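Local coordinates for protein phenol hydroxylase component phN (Pseudomonas stutzeri, PDB 3U52) that probably hydroxylates phenol as the diiron-bearing oxygenase component of a multicomponent phenol hydroxylase, at residues D281-E293 and W351-Y365. Numbering follows the deposited sequence.
Sequences DYMLPNKVMSWSE and WIPEKEEMDWMSEKY
Lys-287 lies across one face of the Trp-360 indole. Its CG sits 3.6 Å from the centroid of the six-membered ring, a CH-pi contact 11° off the ring normal. CG of Lys-364 covers the opposite face, nearer the rim, so two lysine chains sandwich the indole. Lys-287 bends at chi2 (-65°), which carries the rest of its chain over the ring toward Glu-357. There Lys-287 NZ forms a salt bridge with Glu-357 OE2 at 2.8 Å, its hydrogen bond using the anti lone pair of that oxygen. The same ammonium donates to the carbonyls of Asp-281 and Leu-284, so three oxygens grip it. With an alanine here, the indole would probably lose the CG and CD packing over its six-membered ring, the two carbonyls this N-H donor, and Glu-357 OE2 its lysine partner.

Water 1 joins Glu-357 OE2 to Tyr-282 O and Trp-351 NE1, while Arg-92 pairs with OE1. Met-361 SD sits over a face of the Tyr-282 ring, 4.4 Å from its centroid. At the other end, Tyr-365 OH accepts from Ser-292 N at 3.2 Å. Lys-364 NZ bridges to Glu-293 OE2 at 2.9 Å. Glu-293 also closes a capping box with Ser-290, the N-cap of helix 291-310.

Helix 355-364 thus lies against the loop linking helices 254-283 and 291-310. Helices 331-342 and 369-385 pack beside it, where His-333 and Phe-369 touch Met-361.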
# COMPACT_ATOMS: atom_id res chain seq x y z
N ASP A 281 6.53 -14.47 26.78
CA ASP A 281 6.01 -14.43 28.15
C ASP A 281 6.30 -13.10 28.83
O ASP A 281 5.45 -12.62 29.62
CB ASP A 281 6.58 -15.56 29.02
CG ASP A 281 5.90 -16.90 28.77
OD1 ASP A 281 6.24 -17.87 29.44
OD2 ASP A 281 4.98 -16.98 27.94
N TYR A 282 7.46 -12.49 28.52
CA TYR A 282 7.94 -11.28 29.25
C TYR A 282 8.05 -9.97 28.46
O TYR A 282 7.79 -8.88 29.01
CB TYR A 282 9.33 -11.55 29.87
CG TYR A 282 9.27 -12.47 31.07
CD1 TYR A 282 9.28 -13.87 30.92
CD2 TYR A 282 9.17 -11.93 32.35
CE1 TYR A 282 9.18 -14.72 32.02
CE2 TYR A 282 9.09 -12.77 33.48
CZ TYR A 282 9.10 -14.14 33.31
OH TYR A 282 9.01 -14.91 34.44
N MET A 283 8.49 -10.05 27.20
CA MET A 283 8.76 -8.83 26.46
C MET A 283 7.52 -8.18 25.82
O MET A 283 7.58 -7.00 25.45
CB MET A 283 9.87 -9.01 25.43
CG MET A 283 11.23 -9.43 26.01
SD MET A 283 12.33 -9.36 24.60
CE MET A 283 13.93 -9.15 25.30
N LEU A 284 6.43 -8.93 25.70
CA LEU A 284 5.20 -8.36 25.12
C LEU A 284 4.29 -7.76 26.21
O LEU A 284 3.88 -8.48 27.12
CB LEU A 284 4.43 -9.43 24.32
CG LEU A 284 5.16 -10.18 23.19
CD1 LEU A 284 4.29 -11.31 22.65
CD2 LEU A 284 5.59 -9.21 22.07
N PRO A 285 4.04 -6.42 26.16
CA PRO A 285 3.11 -5.79 27.11
C PRO A 285 1.72 -6.43 27.11
O PRO A 285 1.21 -6.78 28.20
CB PRO A 285 3.07 -4.32 26.64
CG PRO A 285 4.45 -4.09 26.06
CD PRO A 285 4.74 -5.40 25.32
N ASN A 286 1.12 -6.61 25.91
CA ASN A 286 -0.10 -7.43 25.76
C ASN A 286 0.25 -8.83 25.32
O ASN A 286 0.87 -9.00 24.26
CB ASN A 286 -1.12 -6.78 24.79
CG ASN A 286 -1.39 -5.32 25.15
OD1 ASN A 286 -1.52 -4.99 26.33
ND2 ASN A 286 -1.44 -4.45 24.16
N LYS A 287 -0.21 -9.82 26.11
CA LYS A 287 0.17 -11.22 25.93
C LYS A 287 -0.72 -11.88 24.89
O LYS A 287 -1.92 -11.58 24.82
CB LYS A 287 0.04 -12.02 27.25
CG LYS A 287 0.68 -11.40 28.50
CD LYS A 287 2.24 -11.29 28.42
CE LYS A 287 2.78 -10.45 29.60
NZ LYS A 287 4.28 -10.17 29.43
N VAL A 288 -0.15 -12.78 24.11
CA VAL A 288 -0.89 -13.58 23.12
C VAL A 288 -1.33 -14.90 23.78
O VAL A 288 -2.52 -15.23 23.88
CB VAL A 288 -0.04 -13.89 21.84
CG1 VAL A 288 -0.90 -14.63 20.77
CG2 VAL A 288 0.53 -12.62 21.26
N MET A 289 -0.35 -15.67 24.21
CA MET A 289 -0.57 -16.94 24.90
C MET A 289 0.74 -17.19 25.62
O MET A 289 1.71 -16.44 25.41
CB MET A 289 -0.89 -18.08 23.93
CG MET A 289 0.27 -18.50 23.04
SD MET A 289 -0.21 -19.61 21.68
CE MET A 289 0.23 -18.47 20.36
N SER A 290 0.78 -18.17 26.50
CA SER A 290 2.03 -18.41 27.21
C SER A 290 2.89 -19.32 26.35
O SER A 290 2.38 -19.99 25.44
CB SER A 290 1.76 -19.08 28.55
OG SER A 290 1.15 -20.35 28.37
N TRP A 291 4.19 -19.40 26.67
CA TRP A 291 5.06 -20.36 25.99
C TRP A 291 4.53 -21.77 26.20
O TRP A 291 4.51 -22.61 25.29
CB TRP A 291 6.49 -20.29 26.53
CG TRP A 291 7.33 -21.47 26.07
CD1 TRP A 291 7.72 -22.52 26.80
CD2 TRP A 291 7.86 -21.67 24.74
NE1 TRP A 291 8.46 -23.40 26.02
CE2 TRP A 291 8.57 -22.89 24.76
CE3 TRP A 291 7.79 -20.94 23.55
CZ2 TRP A 291 9.23 -23.39 23.62
CZ3 TRP A 291 8.45 -21.43 22.43
CH2 TRP A 291 9.16 -22.63 22.47
N SER A 292 4.07 -22.05 27.41
CA SER A 292 3.59 -23.39 27.71
C SER A 292 2.39 -23.79 26.76
O SER A 292 2.34 -24.89 26.17
CB SER A 292 3.19 -23.38 29.18
OG SER A 292 2.59 -24.62 29.48
N GLU A 293 1.46 -22.86 26.55
CA GLU A 293 0.33 -23.09 25.63
C GLU A 293 0.78 -23.22 24.17
O GLU A 293 0.22 -24.03 23.44
CB GLU A 293 -0.69 -21.93 25.72
CG GLU A 293 -1.61 -21.97 26.96
CD GLU A 293 -2.32 -20.64 27.25
OE1 GLU A 293 -1.88 -19.57 26.76
OE2 GLU A 293 -3.35 -20.68 27.97
N TRP A 351 13.61 -5.88 32.92
CA TRP A 351 12.92 -5.11 33.96
C TRP A 351 12.21 -6.15 34.77
O TRP A 351 12.15 -7.31 34.37
CB TRP A 351 11.88 -4.13 33.35
CG TRP A 351 10.89 -4.84 32.41
CD1 TRP A 351 9.72 -5.48 32.78
CD2 TRP A 351 11.00 -5.04 30.98
NE1 TRP A 351 9.11 -6.06 31.68
CE2 TRP A 351 9.85 -5.80 30.56
CE3 TRP A 351 11.91 -4.64 30.01
CZ2 TRP A 351 9.63 -6.15 29.21
CZ3 TRP A 351 11.70 -5.01 28.65
CH2 TRP A 351 10.58 -5.76 28.27
N ILE A 352 11.66 -5.74 35.90
CA ILE A 352 10.80 -6.64 36.65
C ILE A 352 9.35 -6.53 36.12
O ILE A 352 8.86 -5.44 35.97
CB ILE A 352 10.93 -6.34 38.18
CG1 ILE A 352 12.37 -6.63 38.61
CG2 ILE A 352 9.93 -7.15 39.00
CD1 ILE A 352 12.72 -6.04 39.95
N PRO A 353 8.68 -7.65 35.82
CA PRO A 353 7.30 -7.64 35.34
C PRO A 353 6.33 -6.89 36.29
O PRO A 353 6.53 -6.92 37.52
CB PRO A 353 6.94 -9.15 35.25
CG PRO A 353 8.03 -9.86 36.18
CD PRO A 353 9.23 -9.03 35.92
N GLU A 354 5.31 -6.23 35.75
CA GLU A 354 4.29 -5.54 36.57
C GLU A 354 3.52 -6.56 37.38
O GLU A 354 3.50 -7.72 37.03
CB GLU A 354 3.29 -4.75 35.71
CG GLU A 354 3.89 -3.81 34.71
CD GLU A 354 4.84 -2.80 35.35
OE1 GLU A 354 5.86 -2.49 34.71
OE2 GLU A 354 4.57 -2.32 36.48
N LYS A 355 2.83 -6.12 38.43
CA LYS A 355 2.11 -7.08 39.28
C LYS A 355 0.99 -7.83 38.48
O LYS A 355 0.75 -9.02 38.68
CB LYS A 355 1.61 -6.42 40.58
CG LYS A 355 0.20 -5.82 40.49
CD LYS A 355 -0.92 -6.82 40.95
CE LYS A 355 -2.23 -6.76 40.09
NZ LYS A 355 -2.96 -5.44 40.07
N GLU A 356 0.37 -7.14 37.53
CA GLU A 356 -0.63 -7.78 36.65
C GLU A 356 -0.05 -8.88 35.73
O GLU A 356 -0.69 -9.89 35.51
CB GLU A 356 -1.38 -6.71 35.84
CG GLU A 356 -0.49 -5.67 35.14
CD GLU A 356 -0.31 -4.33 35.92
OE1 GLU A 356 -0.43 -3.26 35.27
OE2 GLU A 356 -0.04 -4.35 37.16
N GLU A 357 1.16 -8.68 35.20
CA GLU A 357 1.84 -9.69 34.41
C GLU A 357 2.17 -10.89 35.27
O GLU A 357 1.98 -12.03 34.88
CB GLU A 357 3.11 -9.10 33.82
CG GLU A 357 2.86 -7.97 32.83
CD GLU A 357 4.18 -7.43 32.23
OE1 GLU A 357 4.83 -6.53 32.85
OE2 GLU A 357 4.57 -7.93 31.15
N MET A 358 2.61 -10.65 36.49
CA MET A 358 2.87 -11.73 37.40
C MET A 358 1.65 -12.56 37.77
O MET A 358 1.76 -13.80 37.88
CB MET A 358 3.59 -11.22 38.63
CG MET A 358 5.13 -11.13 38.37
SD MET A 358 6.11 -10.46 39.65
CE MET A 358 5.99 -11.62 41.00
N ASP A 359 0.50 -11.91 37.98
CA ASP A 359 -0.74 -12.69 38.22
C ASP A 359 -1.14 -13.50 36.98
O ASP A 359 -1.62 -14.62 37.11
CB ASP A 359 -1.89 -11.80 38.70
CG ASP A 359 -1.55 -11.01 39.98
OD1 ASP A 359 -0.57 -11.36 40.69
OD2 ASP A 359 -2.26 -10.01 40.26
N TRP A 360 -0.93 -12.95 35.77
CA TRP A 360 -1.10 -13.73 34.51
C TRP A 360 -0.15 -14.93 34.50
O TRP A 360 -0.54 -16.04 34.20
CB TRP A 360 -0.85 -12.84 33.28
CG TRP A 360 -0.94 -13.55 31.89
CD1 TRP A 360 -2.05 -13.75 31.15
CD2 TRP A 360 0.15 -14.08 31.12
NE1 TRP A 360 -1.75 -14.38 29.95
CE2 TRP A 360 -0.39 -14.59 29.91
CE3 TRP A 360 1.54 -14.14 31.31
CZ2 TRP A 360 0.40 -15.18 28.92
CZ3 TRP A 360 2.34 -14.75 30.31
CH2 TRP A 360 1.76 -15.25 29.14
N MET A 361 1.10 -14.71 34.88
CA MET A 361 2.05 -15.85 35.02
C MET A 361 1.66 -16.96 36.00
O MET A 361 1.83 -18.13 35.67
CB MET A 361 3.46 -15.36 35.36
CG MET A 361 4.42 -15.52 34.23
SD MET A 361 5.06 -13.99 33.61
CE MET A 361 6.01 -13.36 34.96
N SER A 362 1.15 -16.60 37.19
CA SER A 362 0.62 -17.55 38.18
C SER A 362 -0.49 -18.46 37.59
O SER A 362 -0.51 -19.67 37.80
CB SER A 362 0.04 -16.77 39.37
OG SER A 362 1.02 -15.95 39.97
N GLU A 363 -1.40 -17.84 36.84
CA GLU A 363 -2.46 -18.53 36.09
C GLU A 363 -1.95 -19.43 34.95
O GLU A 363 -2.36 -20.58 34.82
CB GLU A 363 -3.42 -17.47 35.57
CG GLU A 363 -4.77 -17.95 35.12
CD GLU A 363 -5.55 -16.79 34.50
OE1 GLU A 363 -6.13 -15.98 35.28
OE2 GLU A 363 -5.53 -16.68 33.24
N LYS A 364 -1.05 -18.92 34.12
CA LYS A 364 -0.50 -19.75 33.03
C LYS A 364 0.47 -20.84 33.51
O LYS A 364 0.62 -21.87 32.84
CB LYS A 364 0.14 -18.87 31.95
CG LYS A 364 -0.85 -17.88 31.22
CD LYS A 364 -2.04 -18.59 30.60
CE LYS A 364 -3.03 -17.63 29.97
NZ LYS A 364 -4.20 -18.43 29.51
N TYR A 365 1.12 -20.61 34.66
CA TYR A 365 2.12 -21.50 35.25
C TYR A 365 1.74 -21.91 36.70
O TYR A 365 2.45 -21.55 37.67
CB TYR A 365 3.52 -20.86 35.17
CG TYR A 365 3.96 -20.66 33.77
CD1 TYR A 365 3.74 -19.45 33.12
CD2 TYR A 365 4.55 -21.69 33.04
CE1 TYR A 365 4.11 -19.27 31.78
CE2 TYR A 365 4.95 -21.48 31.70
CZ TYR A 365 4.72 -20.29 31.09
OH TYR A 365 5.08 -20.07 29.77
O HOH W 1 7.07 -8.44 31.55
O HOH W 2 0.03 -21.87 30.24
O HOH W 3 -3.89 -17.59 26.25